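Local atomic coordinates of pectate lyase (Pectobacterium carotovorum, PDB entry 4U49), a protein that catalyses the eliminative cleavage of (1->4)-alpha-D-galacturonan with calcium as cofactor, and probably also attacks highly methylated pectins. Residues D23-L28 with K101-S106; T41-V46 with T92-N97; A119-C124 with K133-G138; A128-K133 with P155-E160. One frame throughout, in Å; residues are numbered along the deposited sequence.

Contact 1: D23-L28 with K101-S106; sequences DTMLML and KSNAAS
N103 clasps the backbone of L26 with both ends of its amide, joining the edges of two antiparallel sheets in a sandwich whose strand order is that of a fibronectin type III domain. OD1 accepts from L26 N at 2.7 Å, almost straight at 175°, while ND2 donates to L26 O at 3.1 Å. Each of these bonds follows a lone pair in the carbonyl plane, and L26 O lies nearly in the plane of the amide, so the rotation of the amide is fixed and it stands in for a neighbouring strand. Its reach comes from a first torsion of 58°, with CG between the backbone N and the carbonyl carbon. The backbone link beside it, N103 N to T24 O, is weak at 3.5 Å. Inside the sandwich, A105 CB rests 3.8 Å from L26 CD2, and L28 turns its branches to the other end of the strand, CD1 reaching S106 O at 3.4 Å.

Behind this first shell, S102 OG donates to N103 O at 2.8 Å and also takes the N-H of V90 on strand 87-94, steadying the chain that presents the amide. T24 sets CG2 against S102 CB and pairs its OG1 with T41. At the far end a water accepts from T24 N at 3.0 Å and donates to K101 O at 2.8 Å.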
loop_
_atom_site.group_PDB
_atom_site.type_symbol
_atom_site.label_atom_id
_atom_site.label_comp_id
_atom_site.label_asym_id
_atom_site.label_seq_id
_atom_site.Cartn_x
_atom_site.Cartn_y
_atom_site.Cartn_z
ATOM N N ASP A 23 17.134 -14.010 0.729
ATOM C CA ASP A 23 16.991 -13.345 -0.559
ATOM C C ASP A 23 16.175 -12.066 -0.419
ATOM O O ASP A 23 15.279 -11.969 0.417
ATOM C CB ASP A 23 16.329 -14.270 -1.585
ATOM C CG ASP A 23 17.215 -15.437 -1.983
ATOM O OD1 ASP A 23 18.210 -15.215 -2.708
ATOM O OD2 ASP A 23 16.909 -16.582 -1.585
ATOM N N THR A 24 16.504 -11.083 -1.245
ATOM C CA THR A 24 15.689 -9.887 -1.369
ATOM C C THR A 24 15.162 -9.825 -2.793
ATOM O O THR A 24 15.938 -9.875 -3.748
ATOM C CB THR A 24 16.478 -8.612 -1.047
ATOM O OG1 THR A 24 16.940 -8.666 0.310
ATOM C CG2 THR A 24 15.600 -7.383 -1.231
ATOM N N MET A 25 13.843 -9.748 -2.932
ATOM C CA MET A 25 13.216 -9.648 -4.242
ATOM C C MET A 25 12.875 -8.204 -4.558
ATOM O O MET A 25 12.030 -7.601 -3.898
ATOM C CB MET A 25 11.953 -10.506 -4.313
ATOM C CG MET A 25 11.137 -10.282 -5.578
ATOM S SD MET A 25 11.850 -11.071 -7.033
ATOM C CE MET A 25 10.809 -10.399 -8.326
ATOM N N LEU A 26 13.538 -7.658 -5.571
ATOM C CA LEU A 26 13.314 -6.283 -5.998
ATOM C C LEU A 26 12.480 -6.227 -7.274
ATOM O O LEU A 26 12.765 -6.929 -8.244
ATOM C CB LEU A 26 14.655 -5.571 -6.215
ATOM C CG LEU A 26 14.628 -4.146 -6.772
ATOM C CD1 LEU A 26 13.938 -3.201 -5.803
ATOM C CD2 LEU A 26 16.043 -3.672 -7.079
ATOM N N MET A 27 11.449 -5.388 -7.256
ATOM C CA MET A 27 10.620 -5.123 -8.427
ATOM C C MET A 27 10.568 -3.620 -8.672
ATOM O O MET A 27 10.843 -2.837 -7.764
ATOM C CB MET A 27 9.202 -5.663 -8.234
ATOM C CG MET A 27 9.129 -7.109 -7.799
ATOM S SD MET A 27 7.431 -7.712 -7.806
ATOM C CE MET A 27 6.599 -6.419 -6.890
ATOM N N LEU A 28 10.199 -3.206 -9.879
ATOM C CA LEU A 28 10.079 -1.778 -10.137
ATOM C C LEU A 28 8.871 -1.411 -10.985
ATOM O O LEU A 28 8.290 -2.248 -11.676
ATOM C CB LEU A 28 11.357 -1.241 -10.796
ATOM C CG LEU A 28 11.934 -1.892 -12.052
ATOM C CD1 LEU A 28 11.192 -1.445 -13.309
ATOM C CD2 LEU A 28 13.419 -1.567 -12.167
ATOM N N LYS A 101 22.622 -8.734 -1.279
ATOM C CA LYS A 101 22.246 -8.038 -2.504
ATOM C C LYS A 101 20.980 -8.631 -3.105
ATOM O O LYS A 101 20.814 -9.851 -3.159
ATOM C CB LYS A 101 23.385 -8.096 -3.524
ATOM C CG LYS A 101 24.708 -7.546 -3.006
ATOM C CD LYS A 101 25.802 -7.636 -4.060
ATOM C CE LYS A 101 26.085 -9.081 -4.439
ATOM N NZ LYS A 101 27.144 -9.183 -5.478
ATOM N N SER A 102 20.083 -7.763 -3.559
ATOM C CA SER A 102 18.873 -8.212 -4.233
ATOM C C SER A 102 19.190 -8.708 -5.637
ATOM O O SER A 102 20.322 -8.601 -6.104
ATOM C CB SER A 102 17.855 -7.079 -4.325
ATOM O OG SER A 102 18.297 -6.105 -5.257
ATOM N N ASN A 103 18.176 -9.241 -6.309
ATOM C CA ASN A 103 18.255 -9.451 -7.744
ATOM C C ASN A 103 18.422 -8.110 -8.440
ATOM O O ASN A 103 18.033 -7.071 -7.899
ATOM C CB ASN A 103 16.998 -10.150 -8.259
ATOM C CG ASN A 103 15.734 -9.369 -7.948
ATOM O OD1 ASN A 103 15.345 -9.246 -6.790
ATOM N ND2 ASN A 103 15.086 -8.839 -8.983
ATOM N N ALA A 104 19.003 -8.128 -9.632
ATOM C CA ALA A 104 18.999 -6.947 -10.479
ATOM C C ALA A 104 17.600 -6.772 -11.056
ATOM O O ALA A 104 16.991 -7.733 -11.522
ATOM C CB ALA A 104 20.032 -7.070 -11.590
ATOM N N ALA A 105 17.083 -5.551 -10.998
ATOM C CA ALA A 105 15.780 -5.245 -11.572
ATOM C C ALA A 105 15.953 -4.259 -12.715
ATOM O O ALA A 105 16.628 -3.243 -12.564
ATOM C CB ALA A 105 14.842 -4.682 -10.514
ATOM N N SER A 106 15.348 -4.568 -13.857
ATOM C CA SER A 106 15.479 -3.733 -15.048
ATOM C C SER A 106 14.192 -2.988 -15.371
ATOM O O SER A 106 13.095 -3.527 -15.217
ATOM C CB SER A 106 15.892 -4.583 -16.252
ATOM O OG SER A 106 15.945 -3.799 -17.432
HETATM O O HOH W 1 18.802 -11.730 -2.987
#

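Contact 2: T41-V46 with T92-N97; sequences TDAGNV and TVSGNN
S94 and V46 face each other as an antiparallel, non-hydrogen-bonded pair, their CA atoms 4.0 Å apart and their side chains diverging. The S94 side chain lies against the carbonyls of G44 and N45. Its CB is 3.6 Å from N45 O and equally near G44 O. With chi1 at -67°, OG swings to the side of its own backbone N, anti to the carbonyl carbon, and stops 3.1 Å from G44 O, close enough for a hydrogen bond, although the single hydroxyl proton may be used otherwise. A43 CB approaches the same hydroxyl more loosely and leans toward T92 OG1.

The firm link is in the backbone. G95 N donates to N45 O at 2.9 Å, arriving nearly along the C=O axis, although the N-H itself is bent to 139°. N45 has a positive phi, 64°, as the chain turns into strand 46-54, and its amide reaches back across, ND2 3.7 Å from G95 CA, on the solvent-exposed side. S94 also opens a type I turn, closed by N97 N on S94 O. At the start of the loop, T41 OG1 accepts from A43 N at 3.3 Å in an ST turn and also pairs with T24 OG1.

In the fibronectin type III-like sandwich, this is where the chain passes from one sheet to the other between strands 34-41 and 46-54 and meets the hairpin turn that joins strands 87-94 and 99-106.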
loop_
_atom_site.group_PDB
_atom_site.type_symbol
_atom_site.label_atom_id
_atom_site.label_comp_id
_atom_site.label_asym_id
_atom_site.label_seq_id
_atom_site.Cartn_x
_atom_site.Cartn_y
_atom_site.Cartn_z
ATOM N N THR A 41 12.255 -8.593 1.777
ATOM C CA THR A 41 13.441 -9.301 2.225
ATOM C C THR A 41 13.096 -10.158 3.440
ATOM O O THR A 41 12.193 -9.826 4.211
ATOM C CB THR A 41 14.590 -8.325 2.569
ATOM O OG1 THR A 41 15.796 -9.061 2.818
ATOM C CG2 THR A 41 14.243 -7.483 3.787
ATOM N N ASP A 42 13.794 -11.275 3.593
ATOM C CA ASP A 42 13.608 -12.114 4.769
ATOM C C ASP A 42 14.876 -12.122 5.607
ATOM O O ASP A 42 14.978 -12.859 6.587
ATOM C CB ASP A 42 13.211 -13.537 4.373
ATOM C CG ASP A 42 14.032 -14.076 3.222
ATOM O OD1 ASP A 42 15.228 -13.732 3.125
ATOM O OD2 ASP A 42 13.477 -14.841 2.406
ATOM N N ALA A 43 15.843 -11.302 5.207
ATOM C CA ALA A 43 17.042 -11.094 6.006
ATOM C C ALA A 43 16.632 -10.501 7.344
ATOM O O ALA A 43 15.931 -9.491 7.397
ATOM C CB ALA A 43 18.023 -10.182 5.287
ATOM N N GLY A 44 17.045 -11.145 8.427
ATOM C CA GLY A 44 16.664 -10.688 9.747
ATOM C C GLY A 44 17.624 -9.643 10.270
ATOM O O GLY A 44 18.770 -9.567 9.819
ATOM N N ASN A 45 17.142 -8.823 11.201
ATOM C CA ASN A 45 18.005 -7.945 11.980
ATOM C C ASN A 45 18.713 -6.889 11.128
ATOM O O ASN A 45 19.906 -6.650 11.289
ATOM C CB ASN A 45 19.031 -8.801 12.735
ATOM C CG ASN A 45 19.658 -8.083 13.910
ATOM O OD1 ASN A 45 19.067 -7.173 14.490
ATOM N ND2 ASN A 45 20.868 -8.500 14.273
ATOM N N VAL A 46 17.978 -6.256 10.218
ATOM C CA VAL A 46 18.598 -5.303 9.303
ATOM C C VAL A 46 18.768 -3.934 9.970
ATOM O O VAL A 46 17.949 -3.516 10.793
ATOM C CB VAL A 46 17.787 -5.165 7.985
ATOM C CG1 VAL A 46 17.211 -6.512 7.569
ATOM C CG2 VAL A 46 16.683 -4.160 8.127
ATOM N N THR A 92 20.881 -4.958 1.620
ATOM C CA THR A 92 20.507 -4.828 3.022
ATOM C C THR A 92 21.698 -5.163 3.905
ATOM O O THR A 92 22.434 -6.113 3.641
ATOM C CB THR A 92 19.324 -5.732 3.398
ATOM O OG1 THR A 92 19.715 -7.105 3.287
ATOM C CG2 THR A 92 18.137 -5.462 2.488
ATOM N N VAL A 93 21.889 -4.367 4.949
ATOM C CA VAL A 93 22.965 -4.604 5.900
ATOM C C VAL A 93 22.368 -5.035 7.235
ATOM O O VAL A 93 21.513 -4.346 7.793
ATOM C CB VAL A 93 23.841 -3.354 6.085
ATOM C CG1 VAL A 93 25.017 -3.655 7.000
ATOM C CG2 VAL A 93 24.332 -2.852 4.735
ATOM N N SER A 94 22.808 -6.186 7.732
ATOM C CA SER A 94 22.275 -6.739 8.970
ATOM C C SER A 94 23.219 -6.486 10.138
ATOM O O SER A 94 24.343 -6.023 9.949
ATOM C CB SER A 94 22.015 -8.239 8.820
ATOM O OG SER A 94 20.963 -8.487 7.901
ATOM N N GLY A 95 22.758 -6.802 11.344
ATOM C CA GLY A 95 23.537 -6.571 12.549
ATOM C C GLY A 95 24.805 -7.397 12.639
ATOM O O GLY A 95 25.758 -7.009 13.314
ATOM N N ASN A 96 24.820 -8.539 11.960
ATOM C CA ASN A 96 26.017 -9.372 11.907
ATOM C C ASN A 96 26.974 -8.898 10.817
ATOM O O ASN A 96 27.909 -9.611 10.452
ATOM C CB ASN A 96 25.643 -10.839 11.678
ATOM C CG ASN A 96 24.852 -11.050 10.402
ATOM O OD1 ASN A 96 24.586 -10.105 9.658
ATOM N ND2 ASN A 96 24.482 -12.299 10.133
ATOM N N ASN A 97 26.705 -7.697 10.305
ATOM C CA ASN A 97 27.501 -7.028 9.271
ATOM C C ASN A 97 27.403 -7.666 7.883
ATOM O O ASN A 97 28.072 -7.225 6.948
ATOM C CB ASN A 97 28.975 -6.950 9.687
ATOM C CG ASN A 97 29.176 -6.204 10.992
ATOM O OD1 ASN A 97 28.372 -5.348 11.364
ATOM N ND2 ASN A 97 30.257 -6.525 11.697
#

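Contact 3: A119-C124 with K133-G138; sequences AASPEC and KTVDCG
The disulfide C124-C137 clamps the loop 119-124 onto the strand 134-136 at the beginning of the parallel beta-helix. Its sulfurs are 2.0 Å apart, and the bridge is turned to -89° about the S-S bond, close to the perpendicular that a relaxed disulfide adopts. Around it the packing is close. V135 wedges CG1 against C124 SG at 3.4 Å and against S121 CB at 3.6 Å, its branch carried there by a first torsion that sets CG1 anti to the backbone N. Alongside, S121 N gives D136 O a nearly straight bond of 2.9 Å, and A120 CB lies just 3.2 Å from C137 O. The loop is stiffened from within: C124 N closes a type I turn on S121 O, and S121 OG accepts from E123 N in an ST turn.

The other end is more open. E123 and the exposed K133 reach for each other from opposite directions, and NZ meets OE2 at 2.8 Å on the syn lone pair; K133 CD lies 3.2 Å from the same oxygen, and the bend at chi3 (63°) turns CE and NZ on toward the carboxylate. At the opposite margin, D136 OD1 accepts from G138 N at 2.9 Å in an Asx turn, on the anti side and tilted from the carboxylate plane, and is also held by N166 ND2.

The contact thus pairs a buried covalent bond with an ionic one nearer solvent. The ionic link is probably weakened by water and salt, whereas the disulfide should persist outside the cell, in keeping with a secreted enzyme.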
loop_
_atom_site.group_PDB
_atom_site.type_symbol
_atom_site.label_atom_id
_atom_site.label_comp_id
_atom_site.label_asym_id
_atom_site.label_seq_id
_atom_site.Cartn_x
_atom_site.Cartn_y
_atom_site.Cartn_z
ATOM N N ALA A 119 10.023 -20.147 -10.553
ATOM C CA ALA A 119 10.381 -19.415 -9.341
ATOM C C ALA A 119 9.130 -19.082 -8.523
ATOM O O ALA A 119 9.171 -19.028 -7.295
ATOM C CB ALA A 119 11.141 -18.165 -9.690
ATOM N N ALA A 120 8.008 -18.884 -9.208
ATOM C CA ALA A 120 6.763 -18.517 -8.536
ATOM C C ALA A 120 6.115 -19.750 -7.933
ATOM O O ALA A 120 6.173 -20.827 -8.518
ATOM C CB ALA A 120 5.801 -17.828 -9.509
ATOM N N SER A 121 5.519 -19.590 -6.754
ATOM C CA SER A 121 4.748 -20.659 -6.121
ATOM C C SER A 121 3.591 -21.081 -7.015
ATOM O O SER A 121 2.973 -20.242 -7.664
ATOM C CB SER A 121 4.216 -20.214 -4.754
ATOM O OG SER A 121 3.196 -21.087 -4.284
ATOM N N PRO A 122 3.302 -22.391 -7.061
ATOM C CA PRO A 122 2.212 -22.910 -7.895
ATOM C C PRO A 122 0.844 -22.348 -7.506
ATOM O O PRO A 122 -0.075 -22.352 -8.325
ATOM C CB PRO A 122 2.272 -24.426 -7.652
ATOM C CG PRO A 122 3.047 -24.595 -6.384
ATOM C CD PRO A 122 4.030 -23.470 -6.373
ATOM N N GLU A 123 0.716 -21.863 -6.276
ATOM C CA GLU A 123 -0.553 -21.323 -5.812
ATOM C C GLU A 123 -0.759 -19.879 -6.268
ATOM O O GLU A 123 -1.850 -19.329 -6.121
ATOM C CB GLU A 123 -0.650 -21.419 -4.288
ATOM C CG GLU A 123 -0.736 -22.852 -3.771
ATOM C CD GLU A 123 -1.098 -22.929 -2.298
ATOM O OE1 GLU A 123 -2.065 -22.253 -1.879
ATOM O OE2 GLU A 123 -0.411 -23.665 -1.557
ATOM N N CYS A 124 0.285 -19.272 -6.825
ATOM C CA CYS A 124 0.178 -17.923 -7.381
ATOM C C CYS A 124 -0.603 -17.915 -8.687
ATOM O O CYS A 124 -0.019 -17.865 -9.768
ATOM C CB CYS A 124 1.562 -17.318 -7.615
ATOM S SG CYS A 124 2.290 -16.536 -6.171
ATOM N N LYS A 133 -0.722 -19.954 5.046
ATOM C CA LYS A 133 0.624 -20.125 4.520
ATOM C C LYS A 133 1.133 -18.849 3.870
ATOM O O LYS A 133 0.380 -17.898 3.663
ATOM C CB LYS A 133 0.669 -21.274 3.508
ATOM C CG LYS A 133 -0.033 -20.976 2.201
ATOM C CD LYS A 133 -0.094 -22.206 1.314
ATOM C CE LYS A 133 -0.920 -23.310 1.957
ATOM N NZ LYS A 133 -1.092 -24.468 1.044
ATOM N N THR A 134 2.424 -18.843 3.554
ATOM C CA THR A 134 3.053 -17.728 2.862
ATOM C C THR A 134 3.406 -18.141 1.442
ATOM O O THR A 134 4.017 -19.185 1.227
ATOM C CB THR A 134 4.316 -17.252 3.595
ATOM O OG1 THR A 134 3.949 -16.708 4.870
ATOM C CG2 THR A 134 5.045 -16.187 2.783
ATOM N N VAL A 135 3.015 -17.321 0.473
ATOM C CA VAL A 135 3.224 -17.655 -0.928
ATOM C C VAL A 135 4.019 -16.566 -1.651
ATOM O O VAL A 135 3.676 -15.387 -1.586
ATOM C CB VAL A 135 1.874 -17.892 -1.627
ATOM C CG1 VAL A 135 2.041 -17.924 -3.117
ATOM C CG2 VAL A 135 1.252 -19.194 -1.135
ATOM N N ASP A 136 5.091 -16.979 -2.326
ATOM C CA ASP A 136 5.981 -16.070 -3.046
ATOM C C ASP A 136 5.700 -16.148 -4.544
ATOM O O ASP A 136 5.972 -17.165 -5.181
ATOM C CB ASP A 136 7.446 -16.422 -2.750
ATOM C CG ASP A 136 8.430 -15.363 -3.234
ATOM O OD1 ASP A 136 8.084 -14.554 -4.116
ATOM O OD2 ASP A 136 9.574 -15.354 -2.731
ATOM N N CYS A 137 5.160 -15.071 -5.108
ATOM C CA CYS A 137 4.779 -15.074 -6.517
ATOM C C CYS A 137 5.942 -14.749 -7.448
ATOM O O CYS A 137 5.773 -14.704 -8.667
ATOM C CB CYS A 137 3.631 -14.092 -6.752
ATOM S SG CYS A 137 2.133 -14.534 -5.848
ATOM N N GLY A 138 7.115 -14.505 -6.871
ATOM C CA GLY A 138 8.334 -14.347 -7.646
ATOM C C GLY A 138 8.314 -13.235 -8.677
ATOM O O GLY A 138 9.076 -13.267 -9.644
#

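Contact 4: A128-K133 with P155-E160; sequences AVIKDK and PVITLE
Strands 128-131 and 157-160 run parallel, their axes 4.8 Å apart and inclined by 18°, with V129 beside T158, I130 beside L159 and K131 beside E160. They are neighbouring rungs of the right-handed parallel beta-helix of polysaccharide lyase family 3, and 128-131 is the outermost strand of its sheet. The bonds alternate across the gap: T158 N to A128 O, I130 N to T158 O at 2.9 Å, E160 N to I130 O at 2.8 Å, then D132 N to E160 O. D132 turns off the strand in a left-handed conformation, and its OD1 accepts from N161 ND2, at the corresponding place one coil on.

A128, I130, I157 and L159 share one face, and the last three are buried in the interior, where L159 CD2 comes within 4.3 Å of I130 CB and the leucine continues onto I164. V129, T158, K131 and E160 occupy the other face. V129 and T158 stand side by side, CG2 against CB, while the E160 carboxylate crosses toward V129 CG1. K131 and E160 also point the same way: OE1 lies along the lysine methylenes, 3.3 Å from CG, and the tail bends at chi4, -86°, which leaves NZ 3.6 Å from OE1, a long salt bridge. Near the start of the ladder, a water donates to A128 O at 3.2 Å and bonds T158 OG1 at 2.7 Å.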
loop_
_atom_site.group_PDB
_atom_site.type_symbol
_atom_site.label_atom_id
_atom_site.label_comp_id
_atom_site.label_asym_id
_atom_site.label_seq_id
_atom_site.Cartn_x
_atom_site.Cartn_y
_atom_site.Cartn_z
ATOM N N ALA A 128 -6.907 -17.045 -6.965
ATOM C CA ALA A 128 -6.537 -18.063 -5.984
ATOM C C ALA A 128 -7.025 -17.736 -4.577
ATOM O O ALA A 128 -7.135 -16.570 -4.197
ATOM C CB ALA A 128 -5.026 -18.256 -5.971
ATOM N N VAL A 129 -7.319 -18.783 -3.813
ATOM C CA VAL A 129 -7.609 -18.649 -2.393
ATOM C C VAL A 129 -6.499 -19.344 -1.614
ATOM O O VAL A 129 -6.318 -20.557 -1.713
ATOM C CB VAL A 129 -8.975 -19.249 -2.011
ATOM C CG1 VAL A 129 -9.185 -19.167 -0.508
ATOM C CG2 VAL A 129 -10.096 -18.533 -2.742
ATOM N N ILE A 130 -5.745 -18.560 -0.853
ATOM C CA ILE A 130 -4.570 -19.060 -0.157
ATOM C C ILE A 130 -4.800 -19.032 1.347
ATOM O O ILE A 130 -5.173 -17.998 1.902
ATOM C CB ILE A 130 -3.329 -18.228 -0.516
ATOM C CG1 ILE A 130 -3.094 -18.262 -2.029
ATOM C CG2 ILE A 130 -2.108 -18.727 0.236
ATOM C CD1 ILE A 130 -2.106 -17.227 -2.513
ATOM N N LYS A 131 -4.585 -20.171 2.001
ATOM C CA LYS A 131 -4.914 -20.313 3.419
ATOM C C LYS A 131 -3.737 -20.768 4.276
ATOM O O LYS A 131 -3.020 -21.703 3.915
ATOM C CB LYS A 131 -6.062 -21.308 3.603
ATOM C CG LYS A 131 -7.069 -21.340 2.471
ATOM C CD LYS A 131 -8.032 -22.503 2.650
ATOM C CE LYS A 131 -8.539 -23.018 1.312
ATOM N NZ LYS A 131 -9.724 -22.254 0.834
ATOM N N ASP A 132 -3.558 -20.094 5.410
ATOM C CA ASP A 132 -2.623 -20.510 6.456
ATOM C C ASP A 132 -1.212 -20.794 5.951
ATOM O O ASP A 132 -0.576 -21.756 6.380
ATOM C CB ASP A 132 -3.168 -21.749 7.174
ATOM C CG ASP A 132 -4.506 -21.496 7.831
ATOM O OD1 ASP A 132 -4.649 -20.454 8.504
ATOM O OD2 ASP A 132 -5.419 -22.331 7.672
ATOM N N LYS A 133 -0.722 -19.954 5.046
ATOM C CA LYS A 133 0.624 -20.125 4.520
ATOM C C LYS A 133 1.133 -18.849 3.870
ATOM O O LYS A 133 0.380 -17.898 3.663
ATOM C CB LYS A 133 0.669 -21.274 3.508
ATOM C CG LYS A 133 -0.033 -20.976 2.201
ATOM C CD LYS A 133 -0.094 -22.206 1.314
ATOM C CE LYS A 133 -0.920 -23.310 1.957
ATOM N NZ LYS A 133 -1.092 -24.468 1.044
ATOM N N PRO A 155 -11.927 -10.733 -6.233
ATOM C CA PRO A 155 -10.534 -10.455 -5.873
ATOM C C PRO A 155 -9.569 -11.223 -6.771
ATOM O O PRO A 155 -9.877 -12.344 -7.174
ATOM C CB PRO A 155 -10.440 -10.929 -4.421
ATOM C CG PRO A 155 -11.550 -11.911 -4.265
ATOM C CD PRO A 155 -12.650 -11.452 -5.171
ATOM N N VAL A 156 -8.428 -10.620 -7.092
ATOM C CA VAL A 156 -7.387 -11.314 -7.841
ATOM C C VAL A 156 -6.747 -12.356 -6.930
ATOM O O VAL A 156 -6.327 -13.422 -7.378
ATOM C CB VAL A 156 -6.319 -10.337 -8.378
ATOM C CG1 VAL A 156 -5.231 -11.083 -9.144
ATOM C CG2 VAL A 156 -6.968 -9.283 -9.266
ATOM N N ILE A 157 -6.693 -12.041 -5.640
ATOM C CA ILE A 157 -6.151 -12.946 -4.635
ATOM C C ILE A 157 -6.970 -12.864 -3.352
ATOM O O ILE A 157 -7.284 -11.770 -2.882
ATOM C CB ILE A 157 -4.674 -12.621 -4.308
ATOM C CG1 ILE A 157 -3.771 -12.895 -5.512
ATOM C CG2 ILE A 157 -4.203 -13.428 -3.108
ATOM C CD1 ILE A 157 -3.557 -14.364 -5.791
ATOM N N THR A 158 -7.320 -14.020 -2.792
ATOM C CA THR A 158 -7.960 -14.072 -1.482
ATOM C C THR A 158 -7.020 -14.719 -0.472
ATOM O O THR A 158 -6.474 -15.798 -0.712
ATOM C CB THR A 158 -9.293 -14.853 -1.513
ATOM O OG1 THR A 158 -10.232 -14.165 -2.346
ATOM C CG2 THR A 158 -9.875 -14.977 -0.108
ATOM N N LEU A 159 -6.822 -14.043 0.653
ATOM C CA LEU A 159 -5.956 -14.540 1.710
ATOM C C LEU A 159 -6.772 -14.902 2.940
ATOM O O LEU A 159 -7.525 -14.082 3.459
ATOM C CB LEU A 159 -4.896 -13.497 2.082
ATOM C CG LEU A 159 -4.003 -12.953 0.967
ATOM C CD1 LEU A 159 -3.137 -11.816 1.492
ATOM C CD2 LEU A 159 -3.141 -14.060 0.373
ATOM N N GLU A 160 -6.620 -16.137 3.404
ATOM C CA GLU A 160 -7.224 -16.557 4.660
ATOM C C GLU A 160 -6.128 -16.896 5.655
ATOM O O GLU A 160 -5.542 -17.978 5.589
ATOM C CB GLU A 160 -8.152 -17.752 4.444
ATOM C CG GLU A 160 -9.345 -17.431 3.563
ATOM C CD GLU A 160 -10.272 -18.613 3.379
ATOM O OE1 GLU A 160 -9.803 -19.763 3.495
ATOM O OE2 GLU A 160 -11.473 -18.388 3.121
HETATM O O HOH W 2 -10.010 -15.238 -4.813
#

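In the fold
From the N terminus, the chain enters at 23-28 and returns at 101-106, so contact 1 closes the small sandwich domain by joining its first and last strands. Contact 2 falls within that span, tying the passage between the two sheets to the 92-97 turn; the two contacts meet through T24 and T41 and through D23 and D42. Contacts 3 and 4 follow in series, in the beta-helix. They cross: 128-133 begins after the first half of contact 3 and runs into the second at K133, which both share, and its partner 155-160 comes later. V135 packs on I130. M25 CE touches G138 O, bringing the sandwich against the beginning of the beta-helix.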